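Local coordinates for protein beta-galactosidase/beta-glucuronidase (PDB 6MVF) that binds flavin mononucleotide and probably hydrolyses beta-glucuronides as a gut bacterial glycoside hydrolase of family 2, at residues Phe153-Arg161 with His302-Leu312. Sequence-based numbering, arbitrary orientation.
Sequences FTFYGGLYR and HQDKLYKGNAL
The amide of N310 is wedged between two tyrosines. Its ND2 lies 3.4 Å above the Y160 ring plane, over the centre, with amide and ring only 19° apart, a stack suited to a short, flat side chain. On the other flank Y156 CB lies against the amide, 3.3 Å from N310 OD1, and one face of the Y156 ring receives G309 CA in a CH-pi contact, 3.8 Å from the ring centroid; a CB on G309 would press on Y156 CD1, and its positive phi also favours glycine. With CG beside its backbone N (chi1 -57°), Y156 reaches across to D304, where OH donates to the anti lone pair of OD2 at 2.8 Å. A phenylalanine in place of Y156 would probably leave D304 OD2 without this hydroxyl donor. Farther along, R161 NH2 bonds Q303 OE1 at 3.1 Å, nearly within the guanidinium plane, and a water links R161 NE to the same oxygen. These polar groups also have partners beyond the two segments: G539 N for D304 OD2, G115 O for the Y160 hydroxyl, Q338 O for R161 NH2. The type II' turn K308-A311, after TIM-barrel strand 292-300, sets G309 and N310 against the sugar-binding domain, a domain interface of glycoside hydrolase family 2.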
loop_
_atom_site.group_PDB
_atom_site.type_symbol
_atom_site.label_atom_id
_atom_site.label_comp_id
_atom_site.label_asym_id
_atom_site.label_seq_id
_atom_site.Cartn_x
_atom_site.Cartn_y
_atom_site.Cartn_z
ATOM N N PHE A 153 36.160 14.585 -5.930
ATOM C CA PHE A 153 34.713 14.420 -6.015
ATOM C C PHE A 153 34.071 15.792 -5.988
ATOM O O PHE A 153 34.602 16.734 -5.388
ATOM C CB PHE A 153 34.116 13.517 -4.900
ATOM C CG PHE A 153 34.110 14.126 -3.514
ATOM C CD1 PHE A 153 35.216 14.016 -2.684
ATOM C CD2 PHE A 153 32.977 14.760 -3.020
ATOM C CE1 PHE A 153 35.212 14.556 -1.389
ATOM C CE2 PHE A 153 32.961 15.306 -1.728
ATOM C CZ PHE A 153 34.086 15.209 -0.915
ATOM N N THR A 154 32.924 15.879 -6.652
ATOM C CA THR A 154 32.204 17.134 -6.821
ATOM C C THR A 154 31.545 17.605 -5.516
ATOM O O THR A 154 30.968 16.815 -4.762
ATOM C CB THR A 154 31.164 16.947 -7.926
ATOM O OG1 THR A 154 31.828 16.488 -9.105
ATOM C CG2 THR A 154 30.430 18.242 -8.230
ATOM N N PHE A 155 31.643 18.912 -5.261
ATOM C CA PHE A 155 30.990 19.558 -4.122
ATOM C C PHE A 155 29.644 20.092 -4.588
ATOM O O PHE A 155 29.462 21.289 -4.819
ATOM C CB PHE A 155 31.833 20.701 -3.563
ATOM C CG PHE A 155 33.250 20.343 -3.264
ATOM C CD1 PHE A 155 33.644 19.019 -3.097
ATOM C CD2 PHE A 155 34.191 21.337 -3.140
ATOM C CE1 PHE A 155 34.964 18.705 -2.826
ATOM C CE2 PHE A 155 35.496 21.029 -2.872
ATOM C CZ PHE A 155 35.889 19.715 -2.712
ATOM N N TYR A 156 28.688 19.185 -4.734
ATOM C CA TYR A 156 27.348 19.560 -5.172
ATOM C C TYR A 156 26.756 20.604 -4.235
ATOM O O TYR A 156 26.686 20.388 -3.022
ATOM C CB TYR A 156 26.456 18.323 -5.210
ATOM C CG TYR A 156 26.945 17.187 -6.074
ATOM C CD1 TYR A 156 26.754 17.201 -7.460
ATOM C CD2 TYR A 156 27.570 16.075 -5.502
ATOM C CE1 TYR A 156 27.192 16.151 -8.254
ATOM C CE2 TYR A 156 28.009 15.016 -6.290
ATOM C CZ TYR A 156 27.808 15.059 -7.660
ATOM O OH TYR A 156 28.227 14.009 -8.427
ATOM N N GLY A 157 26.333 21.739 -4.787
ATOM C CA GLY A 157 25.785 22.802 -3.969
ATOM C C GLY A 157 24.291 22.641 -3.755
ATOM O O GLY A 157 23.591 22.046 -4.566
ATOM N N GLY A 158 23.811 23.170 -2.637
ATOM C CA GLY A 158 22.383 23.289 -2.442
ATOM C C GLY A 158 21.802 22.524 -1.273
ATOM O O GLY A 158 22.519 22.070 -0.373
ATOM N N LEU A 159 20.475 22.397 -1.287
ATOM C CA LEU A 159 19.714 21.763 -0.213
ATOM C C LEU A 159 19.380 20.333 -0.640
ATOM O O LEU A 159 18.253 20.013 -1.019
ATOM C CB LEU A 159 18.457 22.574 0.078
ATOM C CG LEU A 159 18.615 23.956 0.679
ATOM C CD1 LEU A 159 17.251 24.611 0.770
ATOM C CD2 LEU A 159 19.264 23.829 2.056
ATOM N N TYR A 160 20.378 19.459 -0.588
ATOM C CA TYR A 160 20.269 18.186 -1.290
ATOM C C TYR A 160 19.640 17.079 -0.431
ATOM O O TYR A 160 19.591 15.924 -0.869
ATOM C CB TYR A 160 21.644 17.770 -1.829
ATOM C CG TYR A 160 22.647 17.504 -0.751
ATOM C CD1 TYR A 160 23.429 18.524 -0.227
ATOM C CD2 TYR A 160 22.802 16.217 -0.235
ATOM C CE1 TYR A 160 24.355 18.258 0.787
ATOM C CE2 TYR A 160 23.709 15.940 0.763
ATOM C CZ TYR A 160 24.489 16.951 1.275
ATOM O OH TYR A 160 25.392 16.642 2.283
ATOM N N ARG A 161 19.141 17.420 0.768
ATOM C CA ARG A 161 18.463 16.476 1.650
ATOM C C ARG A 161 17.081 16.928 2.101
ATOM O O ARG A 161 16.372 16.132 2.733
ATOM C CB ARG A 161 19.302 16.195 2.908
ATOM C CG ARG A 161 20.579 15.408 2.651
ATOM C CD ARG A 161 21.276 14.986 3.947
ATOM N NE ARG A 161 22.529 14.340 3.607
ATOM C CZ ARG A 161 23.626 14.337 4.359
ATOM N NH1 ARG A 161 23.643 14.944 5.539
ATOM N NH2 ARG A 161 24.719 13.727 3.906
ATOM N N HIS A 302 30.079 6.651 -2.172
ATOM C CA HIS A 302 29.783 8.077 -2.264
ATOM C C HIS A 302 28.262 8.285 -2.364
ATOM O O HIS A 302 27.504 7.330 -2.564
ATOM C CB HIS A 302 30.514 8.683 -3.459
ATOM C CG HIS A 302 31.799 9.357 -3.104
ATOM N ND1 HIS A 302 31.871 10.380 -2.185
ATOM C CD2 HIS A 302 33.060 9.171 -3.562
ATOM C CE1 HIS A 302 33.125 10.783 -2.076
ATOM N NE2 HIS A 302 33.866 10.073 -2.909
ATOM N N GLN A 303 27.803 9.545 -2.213
ATOM C CA GLN A 303 26.367 9.807 -2.056
ATOM C C GLN A 303 25.690 10.410 -3.306
ATOM O O GLN A 303 24.716 11.160 -3.197
ATOM C CB GLN A 303 26.127 10.687 -0.830
ATOM C CG GLN A 303 26.493 12.133 -0.994
ATOM C CD GLN A 303 26.182 12.962 0.250
ATOM O OE1 GLN A 303 25.466 12.519 1.142
ATOM N NE2 GLN A 303 26.726 14.178 0.304
ATOM N N ASP A 304 26.131 10.049 -4.505
ATOM C CA ASP A 304 25.576 10.645 -5.705
ATOM C C ASP A 304 25.026 9.560 -6.626
ATOM O O ASP A 304 25.260 8.368 -6.424
ATOM C CB ASP A 304 26.620 11.526 -6.426
ATOM C CG ASP A 304 27.880 10.753 -6.881
ATOM O OD1 ASP A 304 28.043 9.554 -6.555
ATOM O OD2 ASP A 304 28.716 11.365 -7.578
ATOM N N LYS A 305 24.271 9.986 -7.642
ATOM C CA LYS A 305 23.656 9.060 -8.591
ATOM C C LYS A 305 23.466 9.778 -9.917
ATOM O O LYS A 305 23.322 11.002 -9.940
ATOM C CB LYS A 305 22.320 8.547 -8.064
ATOM C CG LYS A 305 21.849 7.251 -8.654
ATOM C CD LYS A 305 20.612 6.760 -7.876
ATOM C CE LYS A 305 20.026 5.519 -8.501
ATOM N NZ LYS A 305 18.987 4.880 -7.648
ATOM N N LEU A 306 23.458 9.008 -11.016
ATOM C CA LEU A 306 23.486 9.548 -12.376
ATOM C C LEU A 306 22.495 10.684 -12.610
ATOM O O LEU A 306 21.281 10.464 -12.626
ATOM C CB LEU A 306 23.228 8.451 -13.408
ATOM C CG LEU A 306 23.401 8.918 -14.866
ATOM C CD1 LEU A 306 24.837 9.293 -15.144
ATOM C CD2 LEU A 306 22.954 7.867 -15.863
ATOM N N TYR A 307 23.034 11.897 -12.806
ATOM C CA TYR A 307 22.320 13.151 -13.085
ATOM C C TYR A 307 21.318 13.522 -12.004
ATOM O O TYR A 307 20.401 14.306 -12.245
ATOM C CB TYR A 307 21.658 13.129 -14.469
ATOM C CG TYR A 307 22.679 12.857 -15.545
ATOM C CD1 TYR A 307 23.881 13.548 -15.569
ATOM C CD2 TYR A 307 22.472 11.860 -16.495
ATOM C CE1 TYR A 307 24.833 13.284 -16.526
ATOM C CE2 TYR A 307 23.406 11.590 -17.460
ATOM C CZ TYR A 307 24.597 12.299 -17.473
ATOM O OH TYR A 307 25.553 12.025 -18.442
ATOM N N LYS A 308 21.496 13.016 -10.796
ATOM C CA LYS A 308 20.795 13.529 -9.631
ATOM C C LYS A 308 21.710 14.323 -8.719
ATOM O O LYS A 308 21.237 14.833 -7.690
ATOM C CB LYS A 308 20.183 12.392 -8.806
ATOM C CG LYS A 308 18.948 11.776 -9.332
ATOM C CD LYS A 308 18.592 10.650 -8.401
ATOM C CE LYS A 308 17.269 10.037 -8.775
ATOM N NZ LYS A 308 16.547 9.596 -7.544
ATOM N N GLY A 309 23.006 14.403 -9.039
ATOM C CA GLY A 309 23.969 14.934 -8.084
ATOM C C GLY A 309 23.961 14.095 -6.827
ATOM O O GLY A 309 23.862 12.863 -6.881
ATOM N N ASN A 310 24.021 14.766 -5.674
ATOM C CA ASN A 310 23.859 14.120 -4.378
ATOM C C ASN A 310 22.429 14.254 -3.821
ATOM O O ASN A 310 22.204 14.042 -2.616
ATOM C CB ASN A 310 24.880 14.678 -3.388
ATOM C CG ASN A 310 24.781 16.180 -3.237
ATOM O OD1 ASN A 310 23.916 16.822 -3.838
ATOM N ND2 ASN A 310 25.662 16.753 -2.417
ATOM N N ALA A 311 21.457 14.590 -4.670
ATOM C CA ALA A 311 20.088 14.824 -4.208
ATOM C C ALA A 311 19.274 13.526 -4.342
ATOM O O ALA A 311 18.424 13.342 -5.217
ATOM C CB ALA A 311 19.477 16.005 -4.953
ATOM N N LEU A 312 19.559 12.609 -3.423
ATOM C CA LEU A 312 19.039 11.252 -3.465
ATOM C C LEU A 312 17.801 11.119 -2.588
ATOM O O LEU A 312 17.629 11.829 -1.596
ATOM C CB LEU A 312 20.108 10.250 -3.012
ATOM C CG LEU A 312 21.040 9.638 -4.079
ATOM C CD1 LEU A 312 21.781 10.656 -4.955
ATOM C CD2 LEU A 312 22.040 8.702 -3.436
HETATM O O HOH W 1 19.780 13.136 -0.157
HETATM O O HOH W 2 22.420 12.309 1.322
#